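Local coordinates for methylenetetrahydrofolate--tRNA-(uracil-5-)-methyltransferase TrmFO (Thermus thermophilus, PDB 3G5S), which probably catalyses the folate- and FAD-dependent methylation of uridine 54 in tRNA, forming 5-methyluridine with NADH or NADPH as reductant, at residues D266-L274 against M393-P402; Q278-K287 against E300-H308. All blocks are in the same frame, centred on the assembly; numbering follows the deposited sequence.

How the contacts relate
The two contacts, with centres about 15 Å apart, exemplify how one antiparallel sheet takes up packing at an inner strand and at its outermost strand. Contact 1 is the more buried: a turn and strand 271-274, inside the six-stranded sheet, receive the loop between helices 374-384 and 409-429. Contact 2 is partly buried and joins helix 283-290 to the chain leaving outermost strand 301-303. An arginine on a backbone carbonyl and two selenomethionines carry the first; a tryptophan and a tyrosine joined by reciprocal CH-pi contacts and a glutamine amide bonded twice to one glycine carry the second. They touch directly: Tyr394 OH of contact 1 probably hydrogen-bonds to Tyr304 N of contact 2, 2.9 Å away.

Contact 1: residues D266-L274 against M393-P402; sequences DKAGRMWSL and MYANWGLVPP
Arg270 reaches over to the 393-402 loop and donates a hydrogen bond from NE to Gly398 O, 3.0 Å away and nearly straight at 173°. That oxygen lies in the guanidinium plane, at its edge, whereas the NE stands above the Gly398 carbonyl plane. A bend at chi3 (-68°) brings one guanidinium face under Val400 O and Pro401 CA, both near its rim, with Ala268 CB of its own turn over the other. Water 1 adds a second grip on Gly398 O, donating to it at 2.8 Å and also to Asp266 OD2. Asp266 in turn holds the turn together, its OD2 accepting from Arg270 N through the syn lone pair and its OD1 from Met271 N.

The turn leads into strand 271-274 of the antiparallel sheet, where backbone bonds tie Met271 to Glu265 and Trp272 to Val164; the loop facing it links helices 374-384 and 409-429. From the start of this strand the selenomethionine Met271 points into the loop. Its CE meets Met393 CE, also of a selenomethionine, tip to tip at 3.8 Å. The SE lies 3.6 Å from Gly398 O, on a residue without a side chain, and packs against Leu399 CD2. Leu399 and Met393 carry this apolar patch on to Tyr381 of helix 374-384.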
loop_
_atom_site.group_PDB
_atom_site.type_symbol
_atom_site.label_atom_id
_atom_site.label_comp_id
_atom_site.label_asym_id
_atom_site.label_seq_id
_atom_site.Cartn_x
_atom_site.Cartn_y
_atom_site.Cartn_z
ATOM N N ASP A 266 -3.772 4.858 -11.802
ATOM C CA ASP A 266 -5.140 4.769 -11.311
ATOM C C ASP A 266 -6.155 4.941 -12.433
ATOM O O ASP A 266 -5.868 5.531 -13.470
ATOM C CB ASP A 266 -5.397 5.797 -10.197
ATOM C CG ASP A 266 -5.252 7.228 -10.671
ATOM O OD1 ASP A 266 -4.426 7.474 -11.576
ATOM O OD2 ASP A 266 -5.949 8.113 -10.121
ATOM N N LYS A 267 -7.353 4.424 -12.206
ATOM C CA LYS A 267 -8.439 4.566 -13.161
ATOM C C LYS A 267 -8.746 6.040 -13.426
ATOM O O LYS A 267 -8.980 6.439 -14.564
ATOM C CB LYS A 267 -9.678 3.851 -12.624
ATOM C CG LYS A 267 -10.765 3.605 -13.643
ATOM C CD LYS A 267 -11.880 2.772 -13.031
ATOM C CE LYS A 267 -12.782 2.186 -14.099
ATOM N NZ LYS A 267 -13.322 3.236 -14.988
ATOM N N ALA A 268 -8.726 6.851 -12.370
ATOM C CA ALA A 268 -9.065 8.272 -12.471
ATOM C C ALA A 268 -7.996 9.116 -13.163
ATOM O O ALA A 268 -8.267 10.233 -13.595
ATOM C CB ALA A 268 -9.377 8.848 -11.091
ATOM N N GLY A 269 -6.781 8.593 -13.256
ATOM C CA GLY A 269 -5.707 9.323 -13.903
ATOM C C GLY A 269 -5.077 10.421 -13.067
ATOM O O GLY A 269 -4.394 11.284 -13.614
ATOM N N ARG A 270 -5.292 10.394 -11.753
ATOM C CA ARG A 270 -4.617 11.333 -10.852
ATOM C C ARG A 270 -3.180 10.933 -10.524
ATOM O O ARG A 270 -2.407 11.758 -10.050
ATOM C CB ARG A 270 -5.384 11.461 -9.537
ATOM C CG ARG A 270 -6.717 12.156 -9.661
ATOM C CD ARG A 270 -7.381 12.322 -8.307
ATOM N NE ARG A 270 -7.796 11.047 -7.728
ATOM C CZ ARG A 270 -9.010 10.520 -7.864
ATOM N NH1 ARG A 270 -9.937 11.142 -8.585
ATOM N NH2 ARG A 270 -9.290 9.356 -7.295
HETATM N N MSE A 271 -2.834 9.668 -10.748
HETATM C CA MSE A 271 -1.579 9.116 -10.237
HETATM C C MSE A 271 -0.741 8.526 -11.361
HETATM O O MSE A 271 -1.165 7.566 -12.012
HETATM C CB MSE A 271 -1.877 8.043 -9.185
HETATM C CG MSE A 271 -2.644 8.594 -8.008
HETATM SE SE MSE A 271 -3.336 7.238 -6.827
HETATM C CE MSE A 271 -1.682 6.624 -6.177
ATOM N N TRP A 272 0.437 9.103 -11.587
ATOM C CA TRP A 272 1.317 8.688 -12.673
ATOM C C TRP A 272 2.689 8.319 -12.134
ATOM O O TRP A 272 3.307 9.090 -11.393
ATOM C CB TRP A 272 1.431 9.807 -13.720
ATOM C CG TRP A 272 0.156 9.995 -14.499
ATOM C CD1 TRP A 272 -1.068 10.345 -14.000
ATOM C CD2 TRP A 272 -0.026 9.806 -15.907
ATOM N NE1 TRP A 272 -1.997 10.388 -15.013
ATOM C CE2 TRP A 272 -1.381 10.066 -16.194
ATOM C CE3 TRP A 272 0.827 9.444 -16.951
ATOM C CZ2 TRP A 272 -1.901 9.975 -17.481
ATOM C CZ3 TRP A 272 0.313 9.358 -18.228
ATOM C CH2 TRP A 272 -1.038 9.624 -18.484
ATOM N N SER A 273 3.167 7.131 -12.495
ATOM C CA SER A 273 4.467 6.678 -12.016
ATOM C C SER A 273 5.567 6.982 -13.019
ATOM O O SER A 273 5.327 7.051 -14.221
ATOM C CB SER A 273 4.460 5.180 -11.708
ATOM O OG SER A 273 4.374 4.422 -12.895
ATOM N N LEU A 274 6.782 7.150 -12.509
ATOM C CA LEU A 274 7.962 7.260 -13.352
ATOM C C LEU A 274 8.399 5.871 -13.797
ATOM O O LEU A 274 8.784 5.040 -12.974
ATOM C CB LEU A 274 9.105 7.939 -12.603
ATOM C CG LEU A 274 9.057 9.462 -12.496
ATOM C CD1 LEU A 274 7.862 9.934 -11.680
ATOM C CD2 LEU A 274 10.349 9.978 -11.896
HETATM N N MSE A 393 0.527 -0.231 -2.471
HETATM C CA MSE A 393 0.063 1.132 -2.251
HETATM C C MSE A 393 -0.111 1.435 -0.766
HETATM O O MSE A 393 -0.621 0.605 -0.009
HETATM C CB MSE A 393 -1.259 1.337 -2.987
HETATM C CG MSE A 393 -1.816 2.753 -2.918
HETATM SE SE MSE A 393 -0.528 4.112 -3.471
HETATM C CE MSE A 393 -0.021 3.346 -5.174
ATOM N N TYR A 394 0.308 2.635 -0.371
ATOM C CA TYR A 394 0.004 3.159 0.953
ATOM C C TYR A 394 -0.936 4.357 0.859
ATOM O O TYR A 394 -1.177 4.881 -0.231
ATOM C CB TYR A 394 1.266 3.458 1.760
ATOM C CG TYR A 394 2.238 4.488 1.218
ATOM C CD1 TYR A 394 3.484 4.109 0.740
ATOM C CD2 TYR A 394 1.949 5.845 1.271
ATOM C CE1 TYR A 394 4.404 5.050 0.298
ATOM C CE2 TYR A 394 2.865 6.800 0.823
ATOM C CZ TYR A 394 4.089 6.393 0.342
ATOM O OH TYR A 394 5.023 7.311 -0.100
ATOM N N ALA A 395 -1.487 4.774 1.997
ATOM C CA ALA A 395 -2.463 5.862 2.010
ATOM C C ALA A 395 -1.837 7.175 1.543
ATOM O O ALA A 395 -0.766 7.554 2.003
ATOM C CB ALA A 395 -3.023 6.033 3.401
ATOM N N ASN A 396 -2.531 7.864 0.648
ATOM C CA ASN A 396 -2.083 9.156 0.144
ATOM C C ASN A 396 -3.275 9.883 -0.467
ATOM O O ASN A 396 -4.291 9.261 -0.797
ATOM C CB ASN A 396 -0.946 8.998 -0.876
ATOM C CG ASN A 396 -1.396 8.312 -2.144
ATOM O OD1 ASN A 396 -1.315 7.077 -2.266
ATOM N ND2 ASN A 396 -1.902 9.087 -3.086
ATOM N N TRP A 397 -3.148 11.195 -0.624
ATOM C CA TRP A 397 -4.261 12.003 -1.097
ATOM C C TRP A 397 -4.634 11.784 -2.560
ATOM O O TRP A 397 -5.710 12.184 -2.976
ATOM C CB TRP A 397 -4.008 13.485 -0.829
ATOM C CG TRP A 397 -4.007 13.843 0.620
ATOM C CD1 TRP A 397 -2.982 14.409 1.320
ATOM C CD2 TRP A 397 -5.098 13.706 1.546
ATOM N NE1 TRP A 397 -3.360 14.628 2.623
ATOM C CE2 TRP A 397 -4.654 14.206 2.787
ATOM C CE3 TRP A 397 -6.399 13.201 1.447
ATOM C CZ2 TRP A 397 -5.473 14.219 3.923
ATOM C CZ3 TRP A 397 -7.212 13.216 2.575
ATOM C CH2 TRP A 397 -6.746 13.721 3.794
ATOM N N GLY A 398 -3.766 11.151 -3.346
ATOM C CA GLY A 398 -4.117 10.833 -4.719
ATOM C C GLY A 398 -5.227 9.800 -4.866
ATOM O O GLY A 398 -5.819 9.679 -5.940
ATOM N N LEU A 399 -5.520 9.073 -3.789
ATOM C CA LEU A 399 -6.482 7.971 -3.822
ATOM C C LEU A 399 -7.936 8.422 -3.777
ATOM O O LEU A 399 -8.826 7.644 -4.099
ATOM C CB LEU A 399 -6.235 7.032 -2.646
ATOM C CG LEU A 399 -4.895 6.311 -2.657
ATOM C CD1 LEU A 399 -4.707 5.554 -1.366
ATOM C CD2 LEU A 399 -4.752 5.379 -3.854
ATOM N N VAL A 400 -8.182 9.653 -3.336
ATOM C CA VAL A 400 -9.545 10.166 -3.191
ATOM C C VAL A 400 -9.788 11.274 -4.214
ATOM O O VAL A 400 -8.842 11.803 -4.793
ATOM C CB VAL A 400 -9.820 10.681 -1.756
ATOM C CG1 VAL A 400 -9.625 9.560 -0.734
ATOM C CG2 VAL A 400 -8.943 11.887 -1.431
ATOM N N PRO A 401 -11.059 11.630 -4.457
ATOM C CA PRO A 401 -11.308 12.676 -5.449
ATOM C C PRO A 401 -10.710 14.000 -5.011
ATOM O O PRO A 401 -10.514 14.250 -3.821
ATOM C CB PRO A 401 -12.837 12.772 -5.479
ATOM C CG PRO A 401 -13.300 11.440 -5.001
ATOM C CD PRO A 401 -12.312 11.046 -3.955
ATOM N N PRO A 402 -10.424 14.864 -5.985
ATOM C CA PRO A 402 -9.928 16.199 -5.668
ATOM C C PRO A 402 -10.971 16.991 -4.892
ATOM O O PRO A 402 -12.158 16.666 -4.915
ATOM C CB PRO A 402 -9.733 16.838 -7.051
ATOM C CG PRO A 402 -9.932 15.762 -8.057
ATOM C CD PRO A 402 -10.760 14.711 -7.410
HETATM O O HOH W 1 -6.840 7.620 -7.619
#

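Contact 2: residues Q278-K287 against E300-H308; sequences QTGLKWPEQK and EIVRYGVMH. With GSH (glutathione), chain C; EDO (1,2-ethanediol), chain H.
Trp283 lays its indole over Tyr304 CB, with the two ring planes only 12° apart but slid so that the rings barely overlap. Each ring instead receives the other's CB: Tyr304 CB sits 3.3 Å from the centroid of the Trp283 five-membered ring, and Trp283 CB lies over the Tyr304 face, a reciprocal pair of CH-pi contacts. Ile301 CG2 covers the opposite face of the phenol, while Ile301 CD1 presses tightly on Lys287 CA, 3.5 Å away. Were Trp283 an alanine, Tyr304 CB would probably lose its aromatic cover and Val306 CG1 the ring edge it meets.

Beside the rings, Gln286, its chain extended beyond CG (chi2 -173°), reaches Gly305 and grips it twice. Its OE1 accepts from Gly305 N at 2.8 Å on an in-plane lone pair, and NE2 donates to Gly305 O at 2.9 Å. The same NE2 also donates to Leu281 O, fixing the amide's rotation.

Before the helix, Thr279 OG1 accepts from Leu281 N in an ST turn and also hydrogen-bonds Glu227 OE1; Gln278, a glutathione-pocket residue, lies alongside selenomethionine Met307. Helix 283-290 thus docks on the chain leaving edge strand 301-303, whose Val302 and Arg303 form a classic beta bulge opposite Ile163.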
loop_
_atom_site.group_PDB
_atom_site.type_symbol
_atom_site.label_atom_id
_atom_site.label_comp_id
_atom_site.label_asym_id
_atom_site.label_seq_id
_atom_site.Cartn_x
_atom_site.Cartn_y
_atom_site.Cartn_z
ATOM N N GLN A 278 12.457 2.377 -10.374
ATOM C CA GLN A 278 12.596 1.643 -9.127
ATOM C C GLN A 278 13.811 2.181 -8.378
ATOM O O GLN A 278 14.858 2.444 -8.972
ATOM C CB GLN A 278 12.744 0.141 -9.392
ATOM C CG GLN A 278 14.008 -0.257 -10.151
ATOM C CD GLN A 278 13.901 -0.072 -11.661
ATOM O OE1 GLN A 278 12.827 0.214 -12.197
ATOM N NE2 GLN A 278 15.025 -0.254 -12.358
ATOM N N THR A 279 13.669 2.354 -7.071
ATOM C CA THR A 279 14.700 3.041 -6.310
ATOM C C THR A 279 14.640 2.707 -4.831
ATOM O O THR A 279 13.572 2.400 -4.296
ATOM C CB THR A 279 14.580 4.568 -6.483
ATOM O OG1 THR A 279 15.631 5.218 -5.763
ATOM C CG2 THR A 279 13.242 5.070 -5.955
ATOM N N GLY A 280 15.800 2.776 -4.184
ATOM C CA GLY A 280 15.896 2.633 -2.745
ATOM C C GLY A 280 16.366 3.913 -2.079
ATOM O O GLY A 280 16.765 3.902 -0.920
ATOM N N LEU A 281 16.325 5.017 -2.815
ATOM C CA LEU A 281 16.757 6.301 -2.275
ATOM C C LEU A 281 15.883 6.750 -1.113
ATOM O O LEU A 281 14.696 6.435 -1.058
ATOM C CB LEU A 281 16.722 7.366 -3.363
ATOM C CG LEU A 281 17.805 7.267 -4.441
ATOM C CD1 LEU A 281 17.603 8.341 -5.493
ATOM C CD2 LEU A 281 19.202 7.366 -3.833
ATOM N N LYS A 282 16.471 7.499 -0.188
ATOM C CA LYS A 282 15.691 8.124 0.873
ATOM C C LYS A 282 14.686 9.069 0.240
ATOM O O LYS A 282 14.945 9.653 -0.808
ATOM C CB LYS A 282 16.600 8.873 1.847
ATOM C CG LYS A 282 17.636 7.980 2.497
ATOM C CD LYS A 282 18.298 8.652 3.681
ATOM C CE LYS A 282 19.323 7.726 4.312
ATOM N NZ LYS A 282 19.752 8.190 5.661
ATOM N N TRP A 283 13.533 9.219 0.875
ATOM C CA TRP A 283 12.438 9.939 0.248
ATOM C C TRP A 283 12.751 11.420 -0.048
ATOM O O TRP A 283 12.434 11.900 -1.131
ATOM C CB TRP A 283 11.146 9.712 1.040
ATOM C CG TRP A 283 10.719 8.253 0.993
ATOM C CD1 TRP A 283 11.418 7.210 0.445
ATOM C CD2 TRP A 283 9.520 7.685 1.531
ATOM N NE1 TRP A 283 10.719 6.036 0.592
ATOM C CE2 TRP A 283 9.554 6.299 1.255
ATOM C CE3 TRP A 283 8.420 8.212 2.208
ATOM C CZ2 TRP A 283 8.524 5.440 1.633
ATOM C CZ3 TRP A 283 7.401 7.352 2.583
ATOM C CH2 TRP A 283 7.463 5.984 2.296
ATOM N N PRO A 284 13.403 12.139 0.887
ATOM C CA PRO A 284 13.737 13.530 0.544
ATOM C C PRO A 284 14.678 13.623 -0.657
ATOM O O PRO A 284 14.614 14.588 -1.421
ATOM C CB PRO A 284 14.430 14.045 1.809
ATOM C CG PRO A 284 13.848 13.205 2.914
ATOM C CD PRO A 284 13.679 11.839 2.302
ATOM N N GLU A 285 15.540 12.628 -0.828
ATOM C CA GLU A 285 16.419 12.600 -1.993
ATOM C C GLU A 285 15.636 12.345 -3.275
ATOM O O GLU A 285 15.914 12.948 -4.307
ATOM C CB GLU A 285 17.522 11.557 -1.830
ATOM C CG GLU A 285 18.477 11.857 -0.688
ATOM C CD GLU A 285 19.370 13.062 -0.957
ATOM O OE1 GLU A 285 18.868 14.208 -1.012
ATOM O OE2 GLU A 285 20.588 12.858 -1.110
ATOM N N GLN A 286 14.655 11.450 -3.213
ATOM C CA GLN A 286 13.798 11.219 -4.364
ATOM C C GLN A 286 13.108 12.507 -4.786
ATOM O O GLN A 286 13.048 12.823 -5.968
ATOM C CB GLN A 286 12.747 10.159 -4.052
ATOM C CG GLN A 286 13.300 8.757 -3.878
ATOM C CD GLN A 286 12.204 7.718 -3.733
ATOM O OE1 GLN A 286 11.192 7.770 -4.428
ATOM N NE2 GLN A 286 12.407 6.768 -2.831
ATOM N N LYS A 287 12.571 13.245 -3.824
ATOM C CA LYS A 287 11.899 14.492 -4.158
ATOM C C LYS A 287 12.846 15.479 -4.845
ATOM O O LYS A 287 12.505 16.081 -5.864
ATOM C CB LYS A 287 11.277 15.123 -2.913
ATOM C CG LYS A 287 10.546 16.418 -3.195
ATOM C CD LYS A 287 9.898 16.965 -1.938
ATOM C CE LYS A 287 9.152 18.256 -2.222
ATOM N NZ LYS A 287 8.493 18.781 -0.996
ATOM N N GLU A 300 4.112 16.890 -7.042
ATOM C CA GLU A 300 3.723 16.394 -5.728
ATOM C C GLU A 300 3.837 14.875 -5.764
ATOM O O GLU A 300 3.112 14.203 -6.493
ATOM C CB GLU A 300 2.284 16.800 -5.389
ATOM C CG GLU A 300 1.798 16.260 -4.046
ATOM C CD GLU A 300 0.366 16.659 -3.703
ATOM O OE1 GLU A 300 -0.106 17.715 -4.178
ATOM O OE2 GLU A 300 -0.290 15.916 -2.940
ATOM N N ILE A 301 4.773 14.338 -4.998
ATOM C CA ILE A 301 4.977 12.900 -4.952
ATOM C C ILE A 301 4.023 12.315 -3.935
ATOM O O ILE A 301 4.084 12.665 -2.757
ATOM C CB ILE A 301 6.427 12.551 -4.575
ATOM C CG1 ILE A 301 7.387 13.056 -5.655
ATOM C CG2 ILE A 301 6.581 11.052 -4.367
ATOM C CD1 ILE A 301 8.672 13.624 -5.111
ATOM N N VAL A 302 3.137 11.433 -4.392
ATOM C CA VAL A 302 2.151 10.832 -3.507
ATOM C C VAL A 302 2.543 9.435 -3.028
ATOM O O VAL A 302 2.010 8.967 -2.028
ATOM C CB VAL A 302 0.741 10.811 -4.140
ATOM C CG1 VAL A 302 0.231 12.226 -4.350
ATOM C CG2 VAL A 302 0.741 10.040 -5.448
ATOM N N ARG A 303 3.470 8.777 -3.719
ATOM C CA ARG A 303 3.950 7.476 -3.271
ATOM C C ARG A 303 5.415 7.380 -3.665
ATOM O O ARG A 303 5.739 7.464 -4.845
ATOM C CB ARG A 303 3.135 6.348 -3.916
ATOM C CG ARG A 303 3.411 4.969 -3.343
ATOM C CD ARG A 303 4.618 4.253 -3.997
ATOM N NE ARG A 303 4.504 2.828 -3.716
ATOM C CZ ARG A 303 5.110 2.177 -2.724
ATOM N NH1 ARG A 303 5.984 2.791 -1.932
ATOM N NH2 ARG A 303 4.855 0.882 -2.547
ATOM N N TYR A 304 6.299 7.254 -2.682
ATOM C CA TYR A 304 7.731 7.201 -2.955
ATOM C C TYR A 304 8.182 5.808 -3.397
ATOM O O TYR A 304 7.578 4.800 -3.036
ATOM C CB TYR A 304 8.521 7.662 -1.733
ATOM C CG TYR A 304 8.512 9.163 -1.568
ATOM C CD1 TYR A 304 9.438 9.947 -2.243
ATOM C CD2 TYR A 304 7.575 9.804 -0.763
ATOM C CE1 TYR A 304 9.446 11.312 -2.123
ATOM C CE2 TYR A 304 7.576 11.184 -0.633
ATOM C CZ TYR A 304 8.515 11.929 -1.318
ATOM O OH TYR A 304 8.538 13.293 -1.203
ATOM N N GLY A 305 9.251 5.749 -4.183
ATOM C CA GLY A 305 9.782 4.471 -4.625
ATOM C C GLY A 305 10.447 3.703 -3.501
ATOM O O GLY A 305 10.991 4.301 -2.565
ATOM N N VAL A 306 10.388 2.378 -3.591
ATOM C CA VAL A 306 11.018 1.500 -2.614
ATOM C C VAL A 306 11.467 0.213 -3.288
ATOM O O VAL A 306 10.939 -0.167 -4.335
ATOM C CB VAL A 306 10.071 1.129 -1.457
ATOM C CG1 VAL A 306 9.673 2.366 -0.673
ATOM C CG2 VAL A 306 8.857 0.369 -1.977
HETATM N N MSE A 307 12.444 -0.446 -2.671
HETATM C CA MSE A 307 13.007 -1.701 -3.159
HETATM C C MSE A 307 13.174 -2.634 -1.986
HETATM O O MSE A 307 14.168 -2.537 -1.271
HETATM C CB MSE A 307 14.422 -1.486 -3.708
HETATM C CG MSE A 307 14.550 -0.687 -4.982
HETATM SE SE MSE A 307 14.613 -1.787 -6.599
HETATM C CE MSE A 307 15.773 -3.233 -6.017
ATOM N N HIS A 308 12.239 -3.542 -1.767
ATOM C CA HIS A 308 12.486 -4.518 -0.723
ATOM C C HIS A 308 11.782 -5.842 -0.914
ATOM O O HIS A 308 10.890 -5.994 -1.753
ATOM C CB HIS A 308 12.219 -3.956 0.681
ATOM C CG HIS A 308 10.943 -3.185 0.804
ATOM N ND1 HIS A 308 9.703 -3.765 0.660
ATOM C CD2 HIS A 308 10.720 -1.880 1.086
ATOM C CE1 HIS A 308 8.767 -2.848 0.843
ATOM N NE2 HIS A 308 9.359 -1.695 1.094
HETATM N N1 GSH C . 7.224 -6.245 -8.175
HETATM C CA1 GSH C . 6.486 -6.873 -9.255
HETATM C C1 GSH C . 7.138 -8.153 -9.754
HETATM O O11 GSH C . 8.246 -8.650 -9.068
HETATM O O12 GSH C . 6.546 -8.851 -10.510
HETATM C CB1 GSH C . 6.118 -5.920 -10.389
HETATM C CG1 GSH C . 7.169 -5.659 -11.462
HETATM C CD1 GSH C . 8.407 -4.851 -11.084
HETATM O OE1 GSH C . 8.687 -4.597 -9.956
HETATM N N2 GSH C . 9.228 -4.378 -12.163
HETATM C CA2 GSH C . 10.344 -3.523 -11.908
HETATM C C2 GSH C . 10.074 -2.078 -12.316
HETATM O O2 GSH C . 10.232 -1.736 -13.441
HETATM C CB2 GSH C . 11.541 -4.120 -12.630
HETATM S SG2 GSH C . 13.149 -3.373 -12.292
HETATM N N3 GSH C . 10.085 -1.087 -11.258
HETATM C CA3 GSH C . 10.012 0.317 -11.600
HETATM C C3 GSH C . 8.630 0.785 -12.032
HETATM O O31 GSH C . 8.473 1.630 -12.857
HETATM O O32 GSH C . 7.576 -0.009 -11.627
HETATM C C1 EDO H . -3.627 18.398 -2.616
HETATM O O1 EDO H . -2.859 18.419 -3.825
HETATM C C2 EDO H . -3.724 16.968 -2.099
HETATM O O2 EDO H . -2.433 16.539 -1.650
HETATM O O HOH W 2 13.115 4.026 -0.772
#